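Local atomic coordinates of manganese-containing pseudocatalase (Thermus thermophilus, PDB entry 2V8T), a protein that probably disproportionates hydrogen peroxide to water and oxygen at a pair of manganese ions held within a ferritin-like helical bundle. Residues K57-T68 / L233-L244. Residues are numbered along the deposited sequence; the frame is centred on the assembly and turned at random. Where two conformers were deposited one is given.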
ATOM      1  N   LYS A  57       7.394 -17.932 -31.957  1.00  9.01           N
ATOM      2  CA  LYS A  57       8.106 -16.698 -32.289  1.00  8.97           C
ATOM      3  C   LYS A  57       7.264 -15.553 -32.787  1.00  8.95           C
ATOM      4  O   LYS A  57       7.531 -14.419 -32.377  1.00  9.52           O
ATOM      5  CB  LYS A  57       9.270 -16.989 -33.256  1.00  9.44           C
ATOM      6  CG  LYS A  57      10.133 -15.776 -33.542  1.00  9.63           C
ATOM      7  CD  LYS A  57      11.351 -16.149 -34.347  1.00 10.27           C
ATOM      8  CE  LYS A  57      12.309 -15.011 -34.564  1.00 11.24           C
ATOM      9  NZ  LYS A  57      11.662 -13.839 -35.190  1.00 11.95           N
ATOM     10  N   PRO A  58       6.279 -15.742 -33.667  1.00  9.37           N
ATOM     11  CA  PRO A  58       5.579 -14.555 -34.125  1.00 10.80           C
ATOM     12  C   PRO A  58       4.923 -13.788 -32.971  1.00  9.50           C
ATOM     13  O   PRO A  58       4.873 -12.531 -32.971  1.00 11.08           O
ATOM     14  CB  PRO A  58       4.530 -15.164 -35.083  1.00 13.68           C
ATOM     15  CG  PRO A  58       5.211 -16.460 -35.593  1.00 14.53           C
ATOM     16  CD  PRO A  58       5.870 -16.969 -34.362  1.00 11.29           C
ATOM     17  N   TYR A  59       4.425 -14.522 -31.993  1.00  8.16           N
ATOM     18  CA  TYR A  59       3.756 -13.919 -30.828  1.00  8.14           C
ATOM     19  C   TYR A  59       4.755 -13.314 -29.874  1.00  7.56           C
ATOM     20  O   TYR A  59       4.506 -12.237 -29.291  1.00  8.29           O
ATOM     21  CB  TYR A  59       2.908 -15.009 -30.123  1.00  8.35           C
ATOM     22  CG  TYR A  59       1.936 -15.661 -31.071  1.00  8.09           C
ATOM     23  CD1 TYR A  59       0.763 -15.045 -31.426  1.00  9.33           C
ATOM     24  CD2 TYR A  59       2.244 -16.884 -31.664  1.00  9.44           C
ATOM     25  CE1 TYR A  59      -0.072 -15.626 -32.367  1.00 10.83           C
ATOM     26  CE2 TYR A  59       1.417 -17.463 -32.612  1.00 10.21           C
ATOM     27  CZ  TYR A  59       0.237 -16.829 -32.953  1.00 10.17           C
ATOM     28  OH  TYR A  59      -0.581 -17.434 -33.868  1.00 12.67           O
ATOM     29  N   TYR A  60       5.895 -13.960 -29.695  1.00  8.10           N
ATOM     30  CA  TYR A  60       6.995 -13.390 -28.896  1.00  8.37           C
ATOM     31  C   TYR A  60       7.470 -12.080 -29.522  1.00  8.41           C
ATOM     32  O   TYR A  60       7.627 -11.064 -28.814  1.00  8.94           O
ATOM     33  CB  TYR A  60       8.123 -14.393 -28.798  1.00  8.40           C
ATOM     34  CG  TYR A  60       9.343 -13.817 -28.104  1.00  8.38           C
ATOM     35  CD1 TYR A  60       9.298 -13.402 -26.778  1.00  7.84           C
ATOM     36  CD2 TYR A  60      10.542 -13.687 -28.785  1.00  9.11           C
ATOM     37  CE1 TYR A  60      10.401 -12.858 -26.166  1.00  7.78           C
ATOM     38  CE2 TYR A  60      11.652 -13.156 -28.176  1.00  9.11           C
ATOM     39  CZ  TYR A  60      11.607 -12.760 -26.858  1.00  7.82           C
ATOM     40  OH  TYR A  60      12.696 -12.240 -26.205  1.00  8.81           O
ATOM     41  N   ASP A  61       7.706 -12.072 -30.822  1.00  8.72           N
ATOM     42  CA  ASP A  61       8.162 -10.863 -31.480  1.00  8.90           C
ATOM     43  C   ASP A  61       7.193  -9.725 -31.216  1.00  7.92           C
ATOM     44  O   ASP A  61       7.590  -8.584 -30.947  1.00  7.94           O
ATOM     45  CB  ASP A  61       8.175 -11.028 -33.067  0.70  7.41           C
ATOM     46  CG  ASP A  61       9.400 -11.827 -33.600  0.70  8.54           C
ATOM     47  OD1 ASP A  61      10.222 -12.345 -32.781  0.70  9.60           O
ATOM     48  OD2 ASP A  61       9.489 -11.896 -34.857  0.70 10.71           O
ATOM     49  N   LEU A  62       5.903 -10.022 -31.290  1.00  7.81           N
ATOM     50  CA  LEU A  62       4.882  -8.991 -31.120  1.00  7.78           C
ATOM     51  C   LEU A  62       4.972  -8.366 -29.712  1.00  7.13           C
ATOM     52  O   LEU A  62       5.007  -7.154 -29.576  1.00  7.54           O
ATOM     53  CB  LEU A  62       3.506  -9.603 -31.365  1.00  8.61           C
ATOM     54  CG  LEU A  62       2.404  -8.615 -31.369  1.00 10.04           C
ATOM     55  CD1 LEU A  62       2.510  -7.614 -32.493  1.00 13.11           C
ATOM     56  CD2 LEU A  62       1.059  -9.339 -31.415  1.00 12.06           C
ATOM     57  N   ILE A  63       4.969  -9.221 -28.682  1.00  7.22           N
ATOM     58  CA  ILE A  63       4.981  -8.694 -27.309  1.00  6.97           C
ATOM     59  C   ILE A  63       6.296  -7.995 -27.014  1.00  6.75           C
ATOM     60  O   ILE A  63       6.324  -6.921 -26.398  1.00  7.13           O
ATOM     61  CB  ILE A  63       4.656  -9.831 -26.304  0.60  7.12           C
ATOM     62  CG1 ILE A  63       3.222 -10.378 -26.525  0.60  7.21           C
ATOM     63  CG2 ILE A  63       4.829  -9.328 -24.849  0.60  8.17           C
ATOM     64  CD1 ILE A  63       2.897 -11.617 -25.639  0.60  9.36           C
ATOM     65  N   ALA A  64       7.430  -8.590 -27.424  1.00  7.07           N
ATOM     66  CA  ALA A  64       8.715  -8.005 -27.152  1.00  7.07           C
ATOM     67  C   ALA A  64       8.851  -6.630 -27.814  1.00  6.69           C
ATOM     68  O   ALA A  64       9.453  -5.701 -27.253  1.00  7.07           O
ATOM     69  CB  ALA A  64       9.840  -8.931 -27.588  1.00  7.98           C
ATOM     70  N   ASN A  65       8.351  -6.516 -29.042  1.00  6.88           N
ATOM     71  CA  ASN A  65       8.461  -5.281 -29.793  1.00  6.85           C
ATOM     72  C   ASN A  65       7.508  -4.194 -29.272  1.00  6.60           C
ATOM     73  O   ASN A  65       7.896  -3.039 -29.145  1.00  7.05           O
ATOM     74  CB  ASN A  65       8.197  -5.548 -31.268  1.00  7.62           C
ATOM     75  CG  ASN A  65       8.414  -4.326 -32.096  1.00  7.76           C
ATOM     76  OD1 ASN A  65       9.548  -3.836 -32.218  1.00  8.82           O
ATOM     77  ND2 ASN A  65       7.352  -3.791 -32.663  1.00  8.54           N
ATOM     78  N   ILE A  66       6.255  -4.564 -28.979  1.00  6.88           N
ATOM     79  CA  ILE A  66       5.329  -3.571 -28.436  1.00  6.50           C
ATOM     80  C   ILE A  66       5.833  -3.087 -27.075  1.00  6.46           C
ATOM     81  O   ILE A  66       5.750  -1.890 -26.782  1.00  6.85           O
ATOM     82  CB  ILE A  66       3.884  -4.061 -28.442  1.00  6.98           C
ATOM     83  CG1 ILE A  66       3.406  -4.251 -29.877  1.00  7.62           C
ATOM     84  CG2 ILE A  66       2.978  -3.068 -27.698  1.00  7.56           C
ATOM     85  CD1 ILE A  66       2.001  -4.868 -29.991  1.00  9.15           C
ATOM     86  N   ALA A  67       6.417  -3.976 -26.252  1.00  6.57           N
ATOM     87  CA  ALA A  67       7.004  -3.528 -24.999  1.00  6.47           C
ATOM     88  C   ALA A  67       7.994  -2.381 -25.254  1.00  6.47           C
ATOM     89  O   ALA A  67       8.065  -1.401 -24.510  1.00  7.26           O
ATOM     90  CB  ALA A  67       7.732  -4.668 -24.309  1.00  7.36           C
ATOM     91  N   THR A  68       8.841  -2.556 -26.283  1.00  6.83           N
ATOM     92  CA  THR A  68       9.848  -1.545 -26.596  1.00  6.71           C
ATOM     93  C   THR A  68       9.204  -0.222 -26.983  1.00  6.60           C
ATOM     94  O   THR A  68       9.654   0.845 -26.594  1.00  7.14           O
ATOM     95  CB  THR A  68      10.790  -2.059 -27.687  1.00  7.20           C
ATOM     96  OG1 THR A  68      11.262  -3.339 -27.300  1.00  7.47           O
ATOM     97  CG2 THR A  68      11.966  -1.125 -27.879  1.00  7.92           C
ATOM     98  N   LEU A 233       3.119  -0.681 -37.672  1.00  7.61           N
ATOM     99  CA  LEU A 233       3.760  -1.335 -36.528  1.00  7.61           C
ATOM    100  C   LEU A 233       5.242  -1.198 -36.780  1.00  7.48           C
ATOM    101  O   LEU A 233       5.796  -1.825 -37.709  1.00  8.86           O
ATOM    102  CB  LEU A 233       3.329  -2.791 -36.380  1.00  8.19           C
ATOM    103  CG  LEU A 233       3.763  -3.458 -35.085  1.00  8.37           C
ATOM    104  CD1 LEU A 233       3.032  -2.859 -33.864  1.00 10.30           C
ATOM    105  CD2 LEU A 233       3.503  -4.952 -35.152  1.00 10.45           C
ATOM    106  N   TYR A 234       5.918  -0.318 -36.045  1.00  7.60           N
ATOM    107  CA  TYR A 234       7.349  -0.082 -36.192  1.00  7.55           C
ATOM    108  C   TYR A 234       8.115  -1.203 -35.508  1.00  7.50           C
ATOM    109  O   TYR A 234       7.790  -1.573 -34.366  1.00  8.22           O
ATOM    110  CB  TYR A 234       7.743   1.239 -35.569  1.00  7.97           C
ATOM    111  CG  TYR A 234       7.019   2.439 -36.126  1.00  8.05           C
ATOM    112  CD1 TYR A 234       5.847   2.922 -35.533  1.00  9.38           C
ATOM    113  CD2 TYR A 234       7.456   3.086 -37.260  1.00  8.55           C
ATOM    114  CE1 TYR A 234       5.152   3.978 -36.064  1.00 10.32           C
ATOM    115  CE2 TYR A 234       6.787   4.140 -37.808  1.00  9.53           C
ATOM    116  CZ  TYR A 234       5.601   4.592 -37.248  1.00 10.18           C
ATOM    117  OH  TYR A 234       4.885   5.640 -37.778  1.00 12.17           O
ATOM    118  N   ARG A 235       9.165  -1.669 -36.164  1.00  7.75           N
ATOM    119  CA  ARG A 235      10.079  -2.664 -35.619  1.00  7.72           C
ATOM    120  C   ARG A 235      11.190  -1.912 -34.892  1.00  7.78           C
ATOM    121  O   ARG A 235      12.131  -1.388 -35.528  1.00  8.79           O
ATOM    122  CB  ARG A 235      10.619  -3.565 -36.734  1.00  8.27           C
ATOM    123  CG  ARG A 235      11.453  -4.709 -36.209  1.00  8.61           C
ATOM    124  CD  ARG A 235      12.007  -5.612 -37.336  1.00  9.68           C
ATOM    125  NE  ARG A 235      13.033  -4.955 -38.140  1.00 10.56           N
ATOM    126  CZ  ARG A 235      14.337  -4.885 -37.789  1.00 10.99           C
ATOM    127  NH1 ARG A 235      14.803  -5.577 -36.778  1.00 11.17           N
ATOM    128  NH2 ARG A 235      15.161  -4.122 -38.500  1.00 12.77           N
ATOM    129  N   PHE A 236      11.087  -1.821 -33.564  1.00  7.45           N
ATOM    130  CA  PHE A 236      11.993  -1.043 -32.738  1.00  7.56           C
ATOM    131  C   PHE A 236      13.224  -1.905 -32.355  1.00  7.45           C
ATOM    132  O   PHE A 236      13.474  -2.188 -31.196  1.00  7.51           O
ATOM    133  CB  PHE A 236      11.295  -0.546 -31.470  1.00  7.90           C
ATOM    134  CG  PHE A 236      10.344   0.605 -31.682  1.00  7.83           C
ATOM    135  CD1 PHE A 236      10.826   1.914 -31.607  1.00  9.42           C
ATOM    136  CD2 PHE A 236       8.969   0.431 -31.876  1.00  7.84           C
ATOM    137  CE1 PHE A 236       9.978   3.009 -31.736  1.00 10.10           C
ATOM    138  CE2 PHE A 236       8.144   1.524 -32.012  1.00  8.14           C
ATOM    139  CZ  PHE A 236       8.619   2.800 -31.932  1.00  8.64           C
ATOM    140  N   SER A 237      13.998  -2.300 -33.351  1.00  8.43           N
ATOM    141  CA  SER A 237      15.152  -3.172 -33.132  1.00  8.69           C
ATOM    142  C   SER A 237      16.119  -3.077 -34.299  1.00 10.11           C
ATOM    143  O   SER A 237      15.651  -3.037 -35.445  1.00 11.60           O
ATOM    144  CB  SER A 237      14.696  -4.631 -33.042  1.00  8.39           C
ATOM    145  OG  SER A 237      15.787  -5.524 -32.918  1.00  9.00           O
ATOM    146  N   PRO A 238      17.425  -3.166 -34.065  1.00 10.41           N
ATOM    147  CA  PRO A 238      18.360  -3.239 -35.209  1.00 11.73           C
ATOM    148  C   PRO A 238      18.081  -4.451 -36.125  1.00 11.36           C
ATOM    149  O   PRO A 238      18.007  -4.297 -37.358  1.00 12.89           O
ATOM    150  CB  PRO A 238      19.738  -3.277 -34.573  1.00 11.71           C
ATOM    151  CG  PRO A 238      19.535  -2.589 -33.207  1.00 11.41           C
ATOM    152  CD  PRO A 238      18.146  -3.040 -32.768  1.00 10.53           C
ATOM    153  N   GLU A 239      17.963  -5.620 -35.549  1.00 11.06           N
ATOM    154  CA  GLU A 239      17.983  -6.857 -36.358  1.00 11.49           C
ATOM    155  C   GLU A 239      16.961  -7.896 -35.941  1.00 10.91           C
ATOM    156  O   GLU A 239      16.767  -8.879 -36.651  1.00 12.74           O
ATOM    157  CB  GLU A 239      19.316  -7.613 -36.228  0.50 11.97           C
ATOM    158  CG  GLU A 239      20.457  -6.998 -36.977  0.50 11.91           C
ATOM    159  CD  GLU A 239      20.311  -6.948 -38.490  0.50 12.46           C
ATOM    160  OE1 GLU A 239      19.406  -7.569 -39.050  0.50 11.27           O
ATOM    161  OE2 GLU A 239      21.157  -6.247 -39.095  0.50 13.84           O
ATOM    162  N   ASP A 240      16.327  -7.740 -34.777  1.00  9.15           N
ATOM    163  CA  ASP A 240      15.438  -8.767 -34.223  1.00  9.06           C
ATOM    164  C   ASP A 240      13.979  -8.471 -34.522  1.00  8.64           C
ATOM    165  O   ASP A 240      13.604  -7.394 -35.004  1.00  9.11           O
ATOM    166  CB  ASP A 240      15.708  -8.878 -32.734  0.80  9.39           C
ATOM    167  CG  ASP A 240      17.031  -9.543 -32.475  0.80  9.56           C
ATOM    168  OD1 ASP A 240      17.098 -10.761 -32.810  0.80 12.42           O
ATOM    169  OD2 ASP A 240      17.927  -8.927 -31.830  0.80  9.65           O
ATOM    170  N   TYR A 241      13.165  -9.472 -34.248  1.00  9.41           N
ATOM    171  CA  TYR A 241      11.719  -9.331 -34.333  1.00  9.30           C
ATOM    172  C   TYR A 241      11.250  -9.044 -35.746  1.00  9.60           C
ATOM    173  O   TYR A 241      10.411  -8.189 -36.001  1.00 10.95           O
ATOM    174  CB  TYR A 241      11.153  -8.291 -33.319  1.00  9.66           C
ATOM    175  CG  TYR A 241      11.792  -8.404 -31.964  1.00  8.81           C
ATOM    176  CD1 TYR A 241      11.875  -9.606 -31.256  1.00  9.16           C
ATOM    177  CD2 TYR A 241      12.443  -7.318 -31.407  1.00  9.47           C
ATOM    178  CE1 TYR A 241      12.543  -9.705 -30.044  1.00  8.44           C
ATOM    179  CE2 TYR A 241      13.115  -7.411 -30.195  1.00 10.11           C
ATOM    180  CZ  TYR A 241      13.182  -8.621 -29.519  1.00  8.70           C
ATOM    181  OH  TYR A 241      13.861  -8.664 -28.316  1.00  9.49           O
ATOM    182  N   ARG A 242      11.796  -9.836 -36.679  1.00 10.18           N
ATOM    183  CA  ARG A 242      11.542  -9.681 -38.090  1.00 10.70           C
ATOM    184  C   ARG A 242      10.285 -10.417 -38.586  1.00 10.46           C
ATOM    185  O   ARG A 242       9.995 -10.317 -39.804  1.00 12.16           O
ATOM    186  CB  ARG A 242      12.753 -10.056 -38.902  1.00 12.14           C
ATOM    187  CG  ARG A 242      13.907  -9.023 -38.741  1.00 13.44           C
ATOM    188  CD  ARG A 242      15.051  -9.371 -39.623  1.00 16.48           C
ATOM    189  NE  ARG A 242      16.088  -8.335 -39.644  1.00 15.98           N
ATOM    190  CZ  ARG A 242      16.034  -7.179 -40.323  1.00 15.92           C
ATOM    191  NH1 ARG A 242      14.982  -6.830 -41.012  1.00 19.78           N
ATOM    192  NH2 ARG A 242      17.059  -6.330 -40.297  1.00 17.35           N
ATOM    193  N   ASP A 243       9.522 -11.066 -37.698  1.00 10.42           N
ATOM    194  CA  ASP A 243       8.334 -11.831 -38.113  1.00 10.00           C
ATOM    195  C   ASP A 243       7.037 -11.143 -37.692  1.00  9.58           C
ATOM    196  O   ASP A 243       6.003 -11.793 -37.653  1.00 10.11           O
ATOM    197  CB  ASP A 243       8.408 -13.249 -37.605  1.00 10.74           C
ATOM    198  CG  ASP A 243       9.583 -14.008 -38.163  1.00 11.79           C
ATOM    199  OD1 ASP A 243       9.921 -13.811 -39.336  1.00 14.46           O
ATOM    200  OD2 ASP A 243      10.174 -14.847 -37.426  1.00 13.09           O
ATOM    201  N   LEU A 244       7.079  -9.835 -37.444  1.00  9.62           N
ATOM    202  CA  LEU A 244       5.856  -9.151 -37.036  1.00  9.14           C
ATOM    203  C   LEU A 244       4.744  -9.244 -38.068  1.00  8.93           C
ATOM    204  O   LEU A 244       3.568  -9.240 -37.717  1.00  9.97           O
ATOM    205  CB  LEU A 244       6.149  -7.679 -36.723  1.00  8.81           C
ATOM    206  CG  LEU A 244       7.083  -7.441 -35.538  1.00  9.16           C
ATOM    207  CD1 LEU A 244       7.557  -6.008 -35.528  1.00 10.38           C
ATOM    208  CD2 LEU A 244       6.406  -7.793 -34.207  1.00 10.03           C
TER
HETATM  209  O   HOH W   1      13.602 -12.111 -36.166  1.00 13.74           O
HETATM  210  O   HOH W   2       3.880 -11.866 -35.907  1.00 19.13           O
HETATM  211  O   HOH W   3      11.636  -4.046 -30.160  0.50  7.86           O
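Asn65 and Asp61, on the bundle helix 57-85 whose later residues Glu70 and His73 bind manganese, hold a strand end and the loop after it through side chain-to-backbone hydrogen bonds, in a buried contact. Strand 233-235 crosses this helix almost perpendicularly (89°); the helix backbone is engaged in its own i to i+4 bonds, so side chains make the join. With CG anti to the backbone N (chi1 -175°), Asn65 reaches out to the strand: ND2 gives a nearly straight bond to Tyr234 O (2.8 Å), in its own amide plane, while OD1 takes Phe236 N (2.9 Å) on a lone pair and also a water shared with Phe236 O. A leucine here would probably leave Tyr234 O and Phe236 N without these partners. Leu244 is branched enough to cover two sites, CD1 against the Asn65 amide and CD2 against Leu62 CA (3.6 Å). Ala64 is small enough for CB to lie over one face of the Tyr241 ring, 4.1 Å from its centroid, while Asp61 OD1 meets the ring edge. Asp61 OD2 accepts from Asp243 N (3.0 Å) and, on its syn lone pair, from Lys57 NZ, which also bridges to Asp243 OD2 (2.9 Å). Asp61 is also a predicted calcium ligand. The shared ammonium probably offsets repulsion between the two carboxylates in this salt-bridge network, to which Tyr298 OH of the second subunit adds a hydrogen bond at Asp243 OD2.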